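Local coordinates for protein monalysin (Pseudomonas entomophila, PDB 4MKO) that forms beta-barrel pores in host membranes as an aerolysin-like toxin, lysing cells and contributing to intestinal damage and death in infected Drosophila, at residues A57-I65 and L75-T84. Numbering follows the deposited sequence.
Sequences AYLQYVETI and LSYQLTKGHT
Val62 meets the 75-81 strand with both methyls: CG1 lies 3.5 Å from Gln78 O, and CG2 lies 3.8 Å from Leu79 CD2, the two side chains crossing at roughly a right angle. That same Leu79 methyl sits in plane at the edge of the Tyr77 ring. Beside Val62, Glu63 sends an extended chain across, its CG lodged between backbone N and carbonyl carbon (chi1 65°). Its carboxylate rests OE2 against Tyr77 CB at 3.5 Å, while OE1 turns to Leu75 CD2 (3.6 Å). A water donates to Glu63 OE2 and accepts from Gln78 N, joining the strands where they lack direct bonds. Farther along, Ile65 and Leu75 lie alongside one another with their chains running opposite ways, Ile65 CD1 3.6 Å from Leu75 CD1. Toward the other end, waters link Gln60 NE2 to Thr80 OG1 and Tyr58 OH to Thr84 OG1; the latter hydroxyl also caps Phe87 N. Val62 and Glu63 form a classic beta bulge opposite Ile140 of strand 136-151. Two nearly antiparallel strands, whose axes come within 7.5 Å, thus pack through side chains and water, laying the two-stranded antiparallel sheet of 72-81 and 124-133, within the inferred pore-forming region, against the main sheet of this aerolysin-like fold.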
loop_
_atom_site.group_PDB
_atom_site.type_symbol
_atom_site.label_atom_id
_atom_site.label_comp_id
_atom_site.label_asym_id
_atom_site.label_seq_id
_atom_site.Cartn_x
_atom_site.Cartn_y
_atom_site.Cartn_z
ATOM N N ALA A 57 -4.979 -0.952 -2.763
ATOM C CA ALA A 57 -4.383 0.290 -3.267
ATOM C C ALA A 57 -5.365 1.370 -2.942
ATOM O O ALA A 57 -6.567 1.163 -3.124
ATOM C CB ALA A 57 -4.137 0.215 -4.761
ATOM N N TYR A 58 -4.886 2.492 -2.398
ATOM C CA TYR A 58 -5.839 3.551 -2.063
ATOM C C TYR A 58 -5.245 4.924 -2.287
ATOM O O TYR A 58 -4.035 5.054 -2.484
ATOM C CB TYR A 58 -6.427 3.388 -0.648
ATOM C CG TYR A 58 -5.448 3.682 0.459
ATOM C CD1 TYR A 58 -4.574 2.701 0.923
ATOM C CD2 TYR A 58 -5.431 4.924 1.090
ATOM C CE1 TYR A 58 -3.688 2.959 1.964
ATOM C CE2 TYR A 58 -4.546 5.192 2.134
ATOM C CZ TYR A 58 -3.668 4.206 2.556
ATOM O OH TYR A 58 -2.797 4.433 3.579
ATOM N N LEU A 59 -6.098 5.941 -2.235
ATOM C CA LEU A 59 -5.670 7.321 -2.448
ATOM C C LEU A 59 -5.472 7.993 -1.098
ATOM O O LEU A 59 -6.414 8.079 -0.291
ATOM C CB LEU A 59 -6.739 8.057 -3.267
ATOM C CG LEU A 59 -6.869 7.659 -4.742
ATOM C CD1 LEU A 59 -7.989 8.436 -5.408
ATOM C CD2 LEU A 59 -5.562 7.868 -5.485
ATOM N N GLN A 60 -4.241 8.425 -0.821
ATOM C CA GLN A 60 -3.988 9.094 0.448
ATOM C C GLN A 60 -3.923 10.597 0.228
ATOM O O GLN A 60 -3.386 11.069 -0.771
ATOM C CB GLN A 60 -2.744 8.550 1.157
ATOM C CG GLN A 60 -1.424 9.165 0.724
ATOM C CD GLN A 60 -0.270 8.702 1.586
ATOM O OE1 GLN A 60 -0.421 7.901 2.530
ATOM N NE2 GLN A 60 0.925 9.147 1.230
ATOM N N TYR A 61 -4.494 11.333 1.159
ATOM C CA TYR A 61 -4.585 12.793 1.090
ATOM C C TYR A 61 -3.226 13.502 0.966
ATOM O O TYR A 61 -2.295 13.178 1.704
ATOM C CB TYR A 61 -5.326 13.282 2.333
ATOM C CG TYR A 61 -5.562 14.774 2.353
ATOM C CD1 TYR A 61 -6.577 15.352 1.594
ATOM C CD2 TYR A 61 -4.765 15.615 3.130
ATOM C CE1 TYR A 61 -6.797 16.732 1.611
ATOM C CE2 TYR A 61 -4.976 16.993 3.156
ATOM C CZ TYR A 61 -5.990 17.545 2.392
ATOM O OH TYR A 61 -6.199 18.902 2.405
ATOM N N VAL A 62 -3.117 14.472 0.031
ATOM C CA VAL A 62 -1.913 15.294 -0.116
ATOM C C VAL A 62 -2.248 16.728 0.349
ATOM O O VAL A 62 -1.640 17.215 1.301
ATOM C CB VAL A 62 -1.302 15.251 -1.546
ATOM C CG1 VAL A 62 -0.176 16.278 -1.710
ATOM C CG2 VAL A 62 -0.804 13.855 -1.883
ATOM N N GLU A 63 -3.211 17.390 -0.313
ATOM C CA GLU A 63 -3.633 18.755 0.024
ATOM C C GLU A 63 -4.886 19.183 -0.721
ATOM O O GLU A 63 -5.359 18.490 -1.628
ATOM C CB GLU A 63 -2.492 19.775 -0.188
ATOM C CG GLU A 63 -2.043 19.945 -1.630
ATOM C CD GLU A 63 -1.078 21.097 -1.848
ATOM O OE1 GLU A 63 -1.346 21.938 -2.736
ATOM O OE2 GLU A 63 -0.037 21.144 -1.153
ATOM N N THR A 64 -5.429 20.338 -0.317
ATOM C CA THR A 64 -6.608 20.926 -0.938
ATOM C C THR A 64 -6.205 22.345 -1.338
ATOM O O THR A 64 -5.437 22.986 -0.616
ATOM C CB THR A 64 -7.798 20.930 0.025
ATOM O OG1 THR A 64 -8.021 19.610 0.515
ATOM C CG2 THR A 64 -9.067 21.464 -0.613
ATOM N N ILE A 65 -6.666 22.795 -2.508
ATOM C CA ILE A 65 -6.356 24.143 -2.987
ATOM C C ILE A 65 -7.567 24.746 -3.690
ATOM O O ILE A 65 -8.225 24.052 -4.476
ATOM C CB ILE A 65 -5.081 24.164 -3.902
ATOM C CG1 ILE A 65 -4.636 25.611 -4.244
ATOM C CG2 ILE A 65 -5.283 23.359 -5.193
ATOM C CD1 ILE A 65 -3.583 26.162 -3.373
ATOM N N LEU A 75 1.094 24.921 -9.484
ATOM C CA LEU A 75 1.027 24.500 -8.098
ATOM C C LEU A 75 2.124 23.505 -7.762
ATOM O O LEU A 75 2.277 22.523 -8.470
ATOM C CB LEU A 75 -0.362 23.883 -7.812
ATOM C CG LEU A 75 -0.696 23.666 -6.340
ATOM C CD1 LEU A 75 -1.054 24.993 -5.652
ATOM C CD2 LEU A 75 -1.850 22.726 -6.195
ATOM N N SER A 76 2.870 23.756 -6.674
ATOM C CA SER A 76 3.915 22.863 -6.161
ATOM C C SER A 76 3.356 22.181 -4.915
ATOM O O SER A 76 2.758 22.841 -4.058
ATOM C CB SER A 76 5.167 23.647 -5.772
ATOM O OG SER A 76 5.944 23.983 -6.907
ATOM N N TYR A 77 3.561 20.872 -4.801
ATOM C CA TYR A 77 3.064 20.116 -3.642
ATOM C C TYR A 77 4.023 18.986 -3.376
ATOM O O TYR A 77 4.786 18.601 -4.272
ATOM C CB TYR A 77 1.621 19.596 -3.862
ATOM C CG TYR A 77 1.405 18.970 -5.222
ATOM C CD1 TYR A 77 1.670 17.620 -5.443
ATOM C CD2 TYR A 77 1.006 19.743 -6.311
ATOM C CE1 TYR A 77 1.503 17.046 -6.707
ATOM C CE2 TYR A 77 0.872 19.190 -7.582
ATOM C CZ TYR A 77 1.114 17.841 -7.776
ATOM O OH TYR A 77 0.967 17.314 -9.040
ATOM N N GLN A 78 3.989 18.447 -2.161
ATOM C CA GLN A 78 4.898 17.384 -1.789
ATOM C C GLN A 78 4.293 16.007 -1.948
ATOM O O GLN A 78 3.249 15.721 -1.365
ATOM C CB GLN A 78 5.395 17.571 -0.337
ATOM C CG GLN A 78 6.238 18.838 -0.092
ATOM C CD GLN A 78 7.452 18.903 -0.982
ATOM O OE1 GLN A 78 8.385 18.108 -0.851
ATOM N NE2 GLN A 78 7.431 19.809 -1.954
ATOM N N LEU A 79 4.957 15.157 -2.722
ATOM C CA LEU A 79 4.597 13.742 -2.826
ATOM C C LEU A 79 5.706 12.984 -2.115
ATOM O O LEU A 79 6.705 13.591 -1.710
ATOM C CB LEU A 79 4.468 13.290 -4.291
ATOM C CG LEU A 79 3.377 13.957 -5.148
ATOM C CD1 LEU A 79 3.369 13.369 -6.553
ATOM C CD2 LEU A 79 1.974 13.814 -4.534
ATOM N N THR A 80 5.547 11.671 -1.931
ATOM C CA THR A 80 6.599 10.868 -1.307
ATOM C C THR A 80 6.892 9.610 -2.111
ATOM O O THR A 80 6.057 9.154 -2.910
ATOM C CB THR A 80 6.255 10.517 0.159
ATOM O OG1 THR A 80 5.109 9.660 0.183
ATOM C CG2 THR A 80 6.025 11.749 1.045
ATOM N N LYS A 81 8.093 9.045 -1.896
ATOM C CA LYS A 81 8.541 7.792 -2.475
ATOM C C LYS A 81 9.042 6.881 -1.353
ATOM O O LYS A 81 9.424 7.381 -0.298
ATOM C CB LYS A 81 9.578 7.984 -3.594
ATOM C CG LYS A 81 10.857 8.722 -3.214
ATOM C CD LYS A 81 11.532 9.250 -4.486
ATOM C CE LYS A 81 12.659 10.202 -4.171
ATOM N NZ LYS A 81 13.303 10.722 -5.409
ATOM N N GLY A 82 8.995 5.565 -1.589
ATOM C CA GLY A 82 9.374 4.553 -0.601
ATOM C C GLY A 82 8.194 4.224 0.287
ATOM O O GLY A 82 7.042 4.459 -0.100
ATOM N N HIS A 83 8.450 3.721 1.510
ATOM C CA HIS A 83 7.338 3.455 2.434
ATOM C C HIS A 83 6.576 4.754 2.744
ATOM O O HIS A 83 7.170 5.846 2.737
ATOM C CB HIS A 83 7.842 2.776 3.723
ATOM C CG HIS A 83 8.208 1.340 3.518
ATOM N ND1 HIS A 83 9.414 0.977 2.940
ATOM C CD2 HIS A 83 7.492 0.219 3.770
ATOM C CE1 HIS A 83 9.406 -0.348 2.898
ATOM N NE2 HIS A 83 8.274 -0.845 3.395
ATOM N N THR A 84 5.253 4.653 2.982
ATOM C CA THR A 84 4.451 5.851 3.268
ATOM C C THR A 84 4.830 6.489 4.605
ATOM O O THR A 84 5.310 5.795 5.499
ATOM C CB THR A 84 2.951 5.534 3.274
ATOM O OG1 THR A 84 2.669 4.724 4.422
ATOM C CG2 THR A 84 2.489 4.869 1.990
HETATM O O HOH W 1 -0.004 4.161 4.532
HETATM O O HOH W 2 3.669 9.334 2.434
HETATM O O HOH W 3 2.119 19.546 -0.247
#